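Local coordinates for protein argonaute (Aquifex aeolicus, PDB 1YVU) that cuts target RNA as a DNA-guided endonuclease, using short single-stranded DNA guides to select the complementary strand and divalent metal ions for cleavage, at residues Val38-Phe43 and Phe101-Thr106; Pro49-Glu54 and Glu94-Glu99; Ser353-Ser358 and Ile411-Asp416. One frame throughout, in Å; residues are numbered along the deposited sequence.

Contact 1 of 3, residues Val38-Phe43 and Phe101-Thr106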
loop_
_atom_site.group_PDB
_atom_site.type_symbol
_atom_site.label_atom_id
_atom_site.label_comp_id
_atom_site.label_asym_id
_atom_site.label_seq_id
_atom_site.Cartn_x
_atom_site.Cartn_y
_atom_site.Cartn_z
ATOM N N VAL A 38 -6.672 -11.907 22.829
ATOM C CA VAL A 38 -7.273 -12.154 24.132
ATOM C C VAL A 38 -8.302 -11.107 24.422
ATOM O O VAL A 38 -9.404 -11.429 24.840
ATOM C CB VAL A 38 -6.228 -12.147 25.247
ATOM C CG1 VAL A 38 -6.892 -12.376 26.633
ATOM C CG2 VAL A 38 -5.193 -13.232 24.977
ATOM N N ARG A 39 -7.912 -9.856 24.177
ATOM C CA ARG A 39 -8.746 -8.665 24.358
ATOM C C ARG A 39 -10.056 -8.818 23.567
ATOM O O ARG A 39 -11.128 -8.397 24.030
ATOM C CB ARG A 39 -7.934 -7.419 23.948
ATOM C CG ARG A 39 -8.705 -6.118 23.686
ATOM C CD ARG A 39 -8.525 -5.743 22.221
ATOM N NE ARG A 39 -9.498 -4.798 21.678
ATOM C CZ ARG A 39 -10.817 -4.986 21.606
ATOM N NH1 ARG A 39 -11.401 -6.083 22.064
ATOM N NH2 ARG A 39 -11.552 -4.108 20.945
ATOM N N TRP A 40 -9.964 -9.505 22.423
ATOM C CA TRP A 40 -11.111 -9.757 21.569
ATOM C C TRP A 40 -12.023 -10.762 22.267
ATOM O O TRP A 40 -13.244 -10.562 22.351
ATOM C CB TRP A 40 -10.639 -10.260 20.186
ATOM C CG TRP A 40 -11.742 -10.746 19.264
ATOM C CD1 TRP A 40 -11.973 -12.046 18.891
ATOM C CD2 TRP A 40 -12.814 -9.971 18.695
ATOM N NE1 TRP A 40 -13.128 -12.133 18.146
ATOM C CE2 TRP A 40 -13.666 -10.879 18.009
ATOM C CE3 TRP A 40 -13.151 -8.597 18.702
ATOM C CZ2 TRP A 40 -14.843 -10.453 17.331
ATOM C CZ3 TRP A 40 -14.328 -8.173 18.023
ATOM C CH2 TRP A 40 -15.154 -9.107 17.350
ATOM N N ARG A 41 -11.391 -11.783 22.849
ATOM C CA ARG A 41 -12.077 -12.860 23.553
ATOM C C ARG A 41 -12.653 -12.454 24.894
ATOM O O ARG A 41 -13.713 -12.983 25.271
ATOM C CB ARG A 41 -11.156 -14.057 23.682
ATOM C CG ARG A 41 -10.783 -14.630 22.324
ATOM C CD ARG A 41 -9.804 -15.792 22.447
ATOM N NE ARG A 41 -9.627 -16.580 21.218
ATOM C CZ ARG A 41 -10.582 -17.295 20.615
ATOM N NH1 ARG A 41 -11.833 -17.328 21.083
ATOM N NH2 ARG A 41 -10.250 -18.104 19.617
ATOM N N VAL A 42 -12.005 -11.470 25.558
ATOM C CA VAL A 42 -12.467 -10.924 26.860
ATOM C C VAL A 42 -13.770 -10.221 26.569
ATOM O O VAL A 42 -14.695 -10.317 27.325
ATOM C CB VAL A 42 -11.566 -9.835 27.503
ATOM C CG1 VAL A 42 -12.043 -9.532 28.945
ATOM C CG2 VAL A 42 -10.146 -10.240 27.543
ATOM N N PHE A 43 -13.828 -9.539 25.439
ATOM C CA PHE A 43 -15.026 -8.848 25.001
ATOM C C PHE A 43 -16.127 -9.875 24.578
ATOM O O PHE A 43 -17.306 -9.658 24.845
ATOM C CB PHE A 43 -14.609 -7.845 23.892
ATOM C CG PHE A 43 -15.730 -7.365 22.997
ATOM C CD1 PHE A 43 -16.874 -6.708 23.524
ATOM C CD2 PHE A 43 -15.655 -7.605 21.607
ATOM C CE1 PHE A 43 -17.933 -6.303 22.679
ATOM C CE2 PHE A 43 -16.707 -7.203 20.741
ATOM C CZ PHE A 43 -17.848 -6.555 21.282
ATOM N N PHE A 101 -14.013 1.960 21.505
ATOM C CA PHE A 101 -14.979 2.496 20.535
ATOM C C PHE A 101 -15.540 1.426 19.587
ATOM O O PHE A 101 -16.756 1.328 19.417
ATOM C CB PHE A 101 -14.352 3.642 19.716
ATOM C CG PHE A 101 -15.309 4.313 18.721
ATOM C CD1 PHE A 101 -16.389 5.123 19.165
ATOM C CD2 PHE A 101 -15.133 4.141 17.336
ATOM C CE1 PHE A 101 -17.284 5.753 18.229
ATOM C CE2 PHE A 101 -16.023 4.764 16.391
ATOM C CZ PHE A 101 -17.097 5.569 16.843
ATOM N N ARG A 102 -14.643 0.620 19.007
ATOM C CA ARG A 102 -14.992 -0.440 18.054
ATOM C C ARG A 102 -15.991 -1.454 18.584
ATOM O O ARG A 102 -16.969 -1.799 17.926
ATOM C CB ARG A 102 -13.738 -1.177 17.608
ATOM C CG ARG A 102 -12.926 -0.444 16.573
ATOM C CD ARG A 102 -11.818 -1.337 16.056
ATOM N NE ARG A 102 -11.130 -0.714 14.924
ATOM C CZ ARG A 102 -9.894 -1.016 14.521
ATOM N NH1 ARG A 102 -9.182 -1.949 15.153
ATOM N NH2 ARG A 102 -9.350 -0.352 13.503
ATOM N N ASP A 103 -15.763 -1.867 19.820
ATOM C CA ASP A 103 -16.605 -2.828 20.512
ATOM C C ASP A 103 -17.980 -2.260 20.797
ATOM O O ASP A 103 -18.925 -2.993 21.064
ATOM C CB ASP A 103 -15.919 -3.283 21.803
ATOM C CG ASP A 103 -14.630 -4.116 21.549
ATOM O OD1 ASP A 103 -14.321 -4.479 20.376
ATOM O OD2 ASP A 103 -13.920 -4.416 22.542
ATOM N N PHE A 104 -18.089 -0.941 20.740
ATOM C CA PHE A 104 -19.380 -0.309 20.935
ATOM C C PHE A 104 -20.156 -0.396 19.643
ATOM O O PHE A 104 -21.328 -0.717 19.669
ATOM C CB PHE A 104 -19.229 1.139 21.358
ATOM C CG PHE A 104 -19.234 1.324 22.825
ATOM C CD1 PHE A 104 -18.041 1.460 23.519
ATOM C CD2 PHE A 104 -20.446 1.354 23.530
ATOM C CE1 PHE A 104 -18.034 1.625 24.906
ATOM C CE2 PHE A 104 -20.457 1.522 24.925
ATOM C CZ PHE A 104 -19.246 1.657 25.618
ATOM N N LEU A 105 -19.466 -0.206 18.513
ATOM C CA LEU A 105 -20.065 -0.276 17.165
ATOM C C LEU A 105 -20.589 -1.677 16.865
ATOM O O LEU A 105 -21.494 -1.878 16.043
ATOM C CB LEU A 105 -19.012 0.080 16.109
ATOM C CG LEU A 105 -18.247 1.379 16.308
ATOM C CD1 LEU A 105 -17.339 1.571 15.143
ATOM C CD2 LEU A 105 -19.210 2.559 16.438
ATOM N N THR A 106 -19.976 -2.632 17.551
ATOM C CA THR A 106 -20.283 -4.033 17.428
ATOM C C THR A 106 -21.451 -4.388 18.315
ATOM O O THR A 106 -22.475 -4.799 17.810
ATOM C CB THR A 106 -19.031 -4.866 17.761
ATOM O OG1 THR A 106 -18.041 -4.646 16.738
ATOM C CG2 THR A 106 -19.363 -6.360 17.884
#
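R39, W40 and F43 on helix 32-46 face D103 and T106 on helix 94-107 in a helix-helix packing of the N-terminal domain. The axes of residues 38-43 and 101-106 cross at -41° and stay 11.9 Å apart at closest, with F43 and D103 nearest in backbone, so long or flat side chains span the gap. The buried D103 carboxylate sits at its middle. R39 comes from the opposite direction and forms a salt bridge: R39 NH2 gives D103 OD1 a fairly straight bond of 2.9 Å, lying in the guanidinium plane but reaching the oxygen from above the carboxylate plane. NH1 and NH2 make weak, bent bonds to OD2, which also takes a hydrogen bond from T50 N. The R39 and D103 planes stand 77° apart. F43 does the opposite: with CG anti to the backbone N (chi1 161°), its ring lies flat against the carboxylate, and D103 CG sits 3.6 Å above the F43 ring plane, over its centre. D103 CB adds a CH-pi contact, 3.8 Å from the F43 ring centroid. With an alanine at F43, a gap would probably open beside the D103 carboxylate and T106 CG2 would lose its partner. W40 carries less; its ring stacks on H219 and its NE1 bonds to T218 O. At the ring edge, T106 CG2 comes to 3.7 Å from F43 CZ.

Contact 2 of 3, residues Pro49-Glu54 and Glu94-Glu99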
loop_
_atom_site.group_PDB
_atom_site.type_symbol
_atom_site.label_atom_id
_atom_site.label_comp_id
_atom_site.label_asym_id
_atom_site.label_seq_id
_atom_site.Cartn_x
_atom_site.Cartn_y
_atom_site.Cartn_z
ATOM N N PRO A 49 -17.726 -3.936 26.223
ATOM C CA PRO A 49 -16.587 -3.303 25.551
ATOM C C PRO A 49 -15.300 -3.350 26.387
ATOM O O PRO A 49 -15.324 -3.093 27.592
ATOM C CB PRO A 49 -17.097 -1.889 25.349
ATOM C CG PRO A 49 -18.469 -2.147 24.887
ATOM C CD PRO A 49 -18.966 -3.222 25.841
ATOM N N THR A 50 -14.188 -3.662 25.740
ATOM C CA THR A 50 -12.942 -3.824 26.446
ATOM C C THR A 50 -11.780 -3.093 25.831
ATOM O O THR A 50 -11.745 -2.861 24.635
ATOM C CB THR A 50 -12.596 -5.366 26.499
ATOM O OG1 THR A 50 -13.673 -6.079 27.115
ATOM C CG2 THR A 50 -11.300 -5.681 27.257
ATOM N N PHE A 51 -10.860 -2.668 26.683
ATOM C CA PHE A 51 -9.622 -2.061 26.234
ATOM C C PHE A 51 -8.455 -2.655 27.028
ATOM O O PHE A 51 -8.642 -3.157 28.142
ATOM C CB PHE A 51 -9.653 -0.508 26.196
ATOM C CG PHE A 51 -9.570 0.179 27.541
ATOM C CD1 PHE A 51 -8.323 0.430 28.151
ATOM C CD2 PHE A 51 -10.731 0.652 28.162
ATOM C CE1 PHE A 51 -8.223 1.143 29.356
ATOM C CE2 PHE A 51 -10.653 1.376 29.377
ATOM C CZ PHE A 51 -9.391 1.622 29.976
ATOM N N ARG A 52 -7.264 -2.574 26.443
ATOM C CA ARG A 52 -6.045 -3.101 27.037
ATOM C C ARG A 52 -5.129 -1.989 27.575
ATOM O O ARG A 52 -4.549 -1.230 26.803
ATOM C CB ARG A 52 -5.309 -3.944 25.982
ATOM C CG ARG A 52 -4.269 -4.939 26.500
ATOM C CD ARG A 52 -3.217 -5.213 25.440
ATOM N NE ARG A 52 -2.136 -4.238 25.528
ATOM C CZ ARG A 52 -1.589 -3.598 24.499
ATOM N NH1 ARG A 52 -2.012 -3.818 23.261
ATOM N NH2 ARG A 52 -0.638 -2.694 24.718
ATOM N N ARG A 53 -5.018 -1.906 28.905
ATOM C CA ARG A 53 -4.150 -0.940 29.591
ATOM C C ARG A 53 -2.961 -1.777 30.052
ATOM O O ARG A 53 -3.031 -2.451 31.080
ATOM C CB ARG A 53 -4.879 -0.314 30.792
ATOM C CG ARG A 53 -4.589 1.176 31.030
ATOM C CD ARG A 53 -5.491 1.812 32.111
ATOM N NE ARG A 53 -6.381 2.858 31.585
ATOM C CZ ARG A 53 -7.044 3.745 32.327
ATOM N NH1 ARG A 53 -6.948 3.748 33.650
ATOM N NH2 ARG A 53 -7.797 4.653 31.738
ATOM N N GLU A 54 -1.910 -1.788 29.230
ATOM C CA GLU A 54 -0.674 -2.561 29.448
ATOM C C GLU A 54 -0.933 -4.071 29.675
ATOM O O GLU A 54 -1.043 -4.821 28.702
ATOM C CB GLU A 54 0.230 -1.952 30.552
ATOM C CG GLU A 54 0.735 -0.485 30.331
ATOM C CD GLU A 54 1.893 -0.310 29.327
ATOM O OE1 GLU A 54 2.695 -1.246 29.118
ATOM O OE2 GLU A 54 2.012 0.803 28.762
ATOM N N GLU A 94 -4.471 6.162 22.100
ATOM C CA GLU A 94 -5.430 6.295 21.011
ATOM C C GLU A 94 -5.934 4.884 20.781
ATOM O O GLU A 94 -7.098 4.678 20.390
ATOM C CB GLU A 94 -4.698 6.754 19.746
ATOM C CG GLU A 94 -3.791 7.930 19.973
ATOM C CD GLU A 94 -2.299 7.630 19.882
ATOM O OE1 GLU A 94 -1.590 7.859 20.886
ATOM O OE2 GLU A 94 -1.829 7.237 18.794
ATOM N N ARG A 95 -5.013 3.935 21.018
ATOM C CA ARG A 95 -5.234 2.503 20.869
ATOM C C ARG A 95 -6.387 2.061 21.746
ATOM O O ARG A 95 -7.326 1.442 21.248
ATOM C CB ARG A 95 -3.969 1.697 21.216
ATOM C CG ARG A 95 -4.172 0.146 21.198
ATOM C CD ARG A 95 -2.983 -0.653 21.710
ATOM N NE ARG A 95 -2.469 -0.170 22.996
ATOM C CZ ARG A 95 -2.991 -0.439 24.194
ATOM N NH1 ARG A 95 -4.066 -1.196 24.315
ATOM N NH2 ARG A 95 -2.403 0.012 25.288
ATOM N N GLU A 96 -6.350 2.459 23.020
ATOM C CA GLU A 96 -7.396 2.112 23.988
ATOM C C GLU A 96 -8.737 2.672 23.568
ATOM O O GLU A 96 -9.742 1.941 23.576
ATOM C CB GLU A 96 -7.047 2.626 25.373
ATOM C CG GLU A 96 -5.758 2.071 25.920
ATOM C CD GLU A 96 -5.387 2.647 27.270
ATOM O OE1 GLU A 96 -6.234 3.337 27.886
ATOM O OE2 GLU A 96 -4.236 2.405 27.712
ATOM N N CYS A 97 -8.716 3.916 23.072
ATOM C CA CYS A 97 -9.918 4.610 22.603
ATOM C C CYS A 97 -10.577 3.848 21.453
ATOM O O CYS A 97 -11.791 3.594 21.467
ATOM C CB CYS A 97 -9.567 6.048 22.218
ATOM S SG CYS A 97 -10.951 6.977 21.595
ATOM N N GLN A 98 -9.739 3.406 20.520
ATOM C CA GLN A 98 -10.179 2.632 19.373
ATOM C C GLN A 98 -10.755 1.276 19.785
ATOM O O GLN A 98 -11.894 0.953 19.451
ATOM C CB GLN A 98 -8.995 2.441 18.478
ATOM C CG GLN A 98 -9.275 1.768 17.185
ATOM C CD GLN A 98 -7.981 1.300 16.633
ATOM O OE1 GLN A 98 -7.566 0.140 16.905
ATOM N NE2 GLN A 98 -7.236 2.230 15.999
ATOM N N GLU A 99 -9.987 0.550 20.594
ATOM C CA GLU A 99 -10.357 -0.766 21.088
ATOM C C GLU A 99 -11.724 -0.719 21.702
ATOM O O GLU A 99 -12.627 -1.423 21.229
ATOM C CB GLU A 99 -9.364 -1.280 22.101
ATOM C CG GLU A 99 -8.022 -1.508 21.500
ATOM C CD GLU A 99 -7.070 -2.193 22.437
ATOM O OE1 GLU A 99 -7.399 -2.364 23.627
ATOM O OE2 GLU A 99 -5.989 -2.614 21.978
#
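R95 takes the backbone oxygen of R52 end-on, NH1 and NH2 both donating to that one atom. NH1 arrives on a lone pair in the carbonyl plane, while R95 NH2, 2.9 Å from R52 O, comes nearly in line with the C=O bond. Beside this grip the guanidinium of R52 lies flat on that of R95, centres 3.5 Å apart and planes 12° from parallel. Two like charges stacked this way probably depend on nearby acid. E99 supplies it: E99 OE2 receives a weak bond from R95 NH1 at 3.3 Å and stands near R52 NH1, by charge alone. E99 OE1 accepts a bond from R52 N at 2.8 Å. The bend of R95 at chi3 (49°) swings its head back over the strand. Beside R95, E96 slants across F51, with E96 CB 3.8 Å from F51 CD1, and E96 OE1 makes a long salt bridge of 3.7 Å to R53 NE. R95 and E96 are joined only by a long contact of charges, which completes an ionic network of R53, R95, E96 and E99. Further out, W58 on strand 56-59 meets the F51 ring and makes a cation-pi contact with R53. Strand 50-53 pairs with strand 56-59 on its other edge, so R95 and E99 serve the R52 backbone much as a third strand would: a helix nearly antiparallel along the edge of a beta-hairpin in Argonaute's N-terminal domain.

Contact 3 of 3, residues Ser353-Ser358 and Ile411-Asp416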
loop_
_atom_site.group_PDB
_atom_site.type_symbol
_atom_site.label_atom_id
_atom_site.label_comp_id
_atom_site.label_asym_id
_atom_site.label_seq_id
_atom_site.Cartn_x
_atom_site.Cartn_y
_atom_site.Cartn_z
ATOM N N SER A 353 21.920 1.681 -27.641
ATOM C CA SER A 353 21.465 0.528 -28.429
ATOM C C SER A 353 20.010 0.244 -28.058
ATOM O O SER A 353 19.717 -0.111 -26.916
ATOM C CB SER A 353 22.363 -0.703 -28.202
ATOM O OG SER A 353 22.493 -1.018 -26.827
ATOM N N VAL A 354 19.109 0.471 -29.019
ATOM C CA VAL A 354 17.657 0.320 -28.843
ATOM C C VAL A 354 17.022 -0.768 -29.708
ATOM O O VAL A 354 17.423 -0.944 -30.852
ATOM C CB VAL A 354 16.946 1.683 -29.204
ATOM C CG1 VAL A 354 15.432 1.618 -29.021
ATOM C CG2 VAL A 354 17.500 2.803 -28.353
ATOM N N GLU A 355 16.078 -1.517 -29.135
ATOM C CA GLU A 355 15.277 -2.511 -29.874
ATOM C C GLU A 355 13.860 -1.890 -29.990
ATOM O O GLU A 355 13.433 -1.133 -29.103
ATOM C CB GLU A 355 15.191 -3.857 -29.133
ATOM C CG GLU A 355 16.180 -4.952 -29.619
ATOM C CD GLU A 355 15.543 -6.101 -30.400
ATOM O OE1 GLU A 355 14.531 -6.682 -29.948
ATOM O OE2 GLU A 355 16.086 -6.447 -31.466
ATOM N N ILE A 356 13.161 -2.134 -31.098
ATOM C CA ILE A 356 11.813 -1.588 -31.298
ATOM C C ILE A 356 10.804 -2.678 -31.548
ATOM O O ILE A 356 11.169 -3.755 -32.051
ATOM C CB ILE A 356 11.772 -0.588 -32.496
ATOM C CG1 ILE A 356 12.595 0.645 -32.176
ATOM C CG2 ILE A 356 10.376 -0.105 -32.772
ATOM C CD1 ILE A 356 13.233 1.215 -33.347
ATOM N N ILE A 357 9.559 -2.442 -31.124
ATOM C CA ILE A 357 8.480 -3.402 -31.342
ATOM C C ILE A 357 7.213 -2.686 -31.723
ATOM O O ILE A 357 6.851 -1.700 -31.102
ATOM C CB ILE A 357 8.125 -4.333 -30.085
ATOM C CG1 ILE A 357 9.294 -5.203 -29.685
ATOM C CG2 ILE A 357 6.914 -5.290 -30.354
ATOM C CD1 ILE A 357 10.078 -4.573 -28.653
ATOM N N SER A 358 6.518 -3.224 -32.717
ATOM C CA SER A 358 5.264 -2.664 -33.120
ATOM C C SER A 358 4.259 -3.764 -33.196
ATOM O O SER A 358 4.526 -4.858 -33.657
ATOM C CB SER A 358 5.362 -1.967 -34.451
ATOM O OG SER A 358 5.843 -2.904 -35.374
ATOM N N ILE A 411 11.119 -12.549 -24.653
ATOM C CA ILE A 411 12.022 -13.514 -23.997
ATOM C C ILE A 411 13.469 -13.423 -24.517
ATOM O O ILE A 411 14.422 -13.596 -23.751
ATOM C CB ILE A 411 11.516 -14.997 -24.161
ATOM C CG1 ILE A 411 10.103 -15.150 -23.608
ATOM C CG2 ILE A 411 12.373 -15.975 -23.339
ATOM C CD1 ILE A 411 9.346 -16.356 -24.177
ATOM N N ASN A 412 13.610 -13.052 -25.788
ATOM C CA ASN A 412 14.906 -12.954 -26.463
ATOM C C ASN A 412 15.519 -11.565 -26.436
ATOM O O ASN A 412 16.662 -11.376 -26.882
ATOM C CB ASN A 412 14.749 -13.379 -27.930
ATOM C CG ASN A 412 14.048 -14.738 -28.096
ATOM O OD1 ASN A 412 14.576 -15.779 -27.703
ATOM N ND2 ASN A 412 12.861 -14.724 -28.706
ATOM N N LYS A 413 14.785 -10.611 -25.872
ATOM C CA LYS A 413 15.232 -9.224 -25.858
ATOM C C LYS A 413 16.233 -8.756 -24.840
ATOM O O LYS A 413 16.353 -7.551 -24.596
ATOM C CB LYS A 413 14.033 -8.303 -25.856
ATOM C CG LYS A 413 14.218 -7.082 -26.722
ATOM C CD LYS A 413 12.935 -6.383 -26.839
ATOM C CE LYS A 413 11.868 -7.287 -27.439
ATOM N NZ LYS A 413 10.549 -7.000 -26.807
ATOM N N ILE A 414 16.974 -9.680 -24.244
ATOM C CA ILE A 414 17.969 -9.229 -23.279
ATOM C C ILE A 414 19.219 -8.770 -24.019
ATOM O O ILE A 414 19.963 -7.942 -23.496
ATOM C CB ILE A 414 18.270 -10.236 -22.129
ATOM C CG1 ILE A 414 16.986 -10.989 -21.733
ATOM C CG2 ILE A 414 18.782 -9.437 -20.890
ATOM C CD1 ILE A 414 17.025 -11.750 -20.367
ATOM N N LYS A 415 19.306 -9.186 -25.288
ATOM C CA LYS A 415 20.376 -8.893 -26.264
ATOM C C LYS A 415 21.635 -8.111 -25.858
ATOM O O LYS A 415 22.752 -8.562 -26.155
ATOM C CB LYS A 415 19.763 -8.333 -27.562
ATOM C CG LYS A 415 18.974 -9.379 -28.318
ATOM C CD LYS A 415 18.295 -8.836 -29.537
ATOM C CE LYS A 415 17.500 -9.934 -30.201
ATOM N NZ LYS A 415 16.793 -9.472 -31.425
ATOM N N ASP A 416 21.406 -6.962 -25.203
ATOM C CA ASP A 416 22.381 -6.006 -24.645
ATOM C C ASP A 416 21.773 -4.610 -24.723
ATOM O O ASP A 416 22.459 -3.603 -24.504
ATOM C CB ASP A 416 23.743 -6.004 -25.365
ATOM C CG ASP A 416 24.914 -5.744 -24.420
ATOM O OD1 ASP A 416 24.704 -5.270 -23.276
ATOM O OD2 ASP A 416 26.053 -6.029 -24.833
#
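E355 and K415 meet through one bent and one straight chain: E355 folds at chi2 (-108°), turning its carboxylate aside, whereas K415 runs extended beyond CG and delivers its ammonium group from the exposed loop. The two side chains cross at about a right angle. K415 NZ donates to E355 OE2 at 3.1 Å in a salt bridge, reaching the oxygen from above the carboxylate plane, 49° out of it. The other oxygen faces a different lysine by its carbon chain rather than its charge: E355 OE1 is 3.3 Å from K413 CG. K413 is kinked partway along its chain and carries its end past E355 toward I357, where lysine and isoleucine meet tip to tip; K413 is poorly ordered, so all its side-chain positions are doubtful. A buried glutamate is thus flanked by two lysines, one bonding to it and the other crossing it obliquely with its methylenes, which would probably favour its charged form. End to end, residues 353-357 and 413-416 run 172° apart, with side chains bridging them.

This is the Rossmann-like Mid domain, with strand 351-360 lying between strands 386-396 and 419-424 in a parallel sheet. The loop returning from helix 402-411 to strand 419-424 passes over the face that bears S353, E355 and I357, and K413 and I357 both pack on V420. On the other face, I356 packs against L373 of helix 368-381.

Contacts 1 and 2 are neighbours, their centres 9 Å apart, and both use helix 94-107. Its first half meets strand 50-53 and its second half helix 32-46, the elements that follow each other in the chain. They touch directly: D103 OD2 of contact 1 probably takes a hydrogen bond from T50 N of contact 2, 3.3 Å away, and R39 NH2 packs 2.9 Å from E99 O. Contact 3 belongs to the Mid domain, on the opposite side of the chain's centre, about 58 Å from either of the others between centres. All three lie away from the PIWI site where D502 and D683 hold calcium.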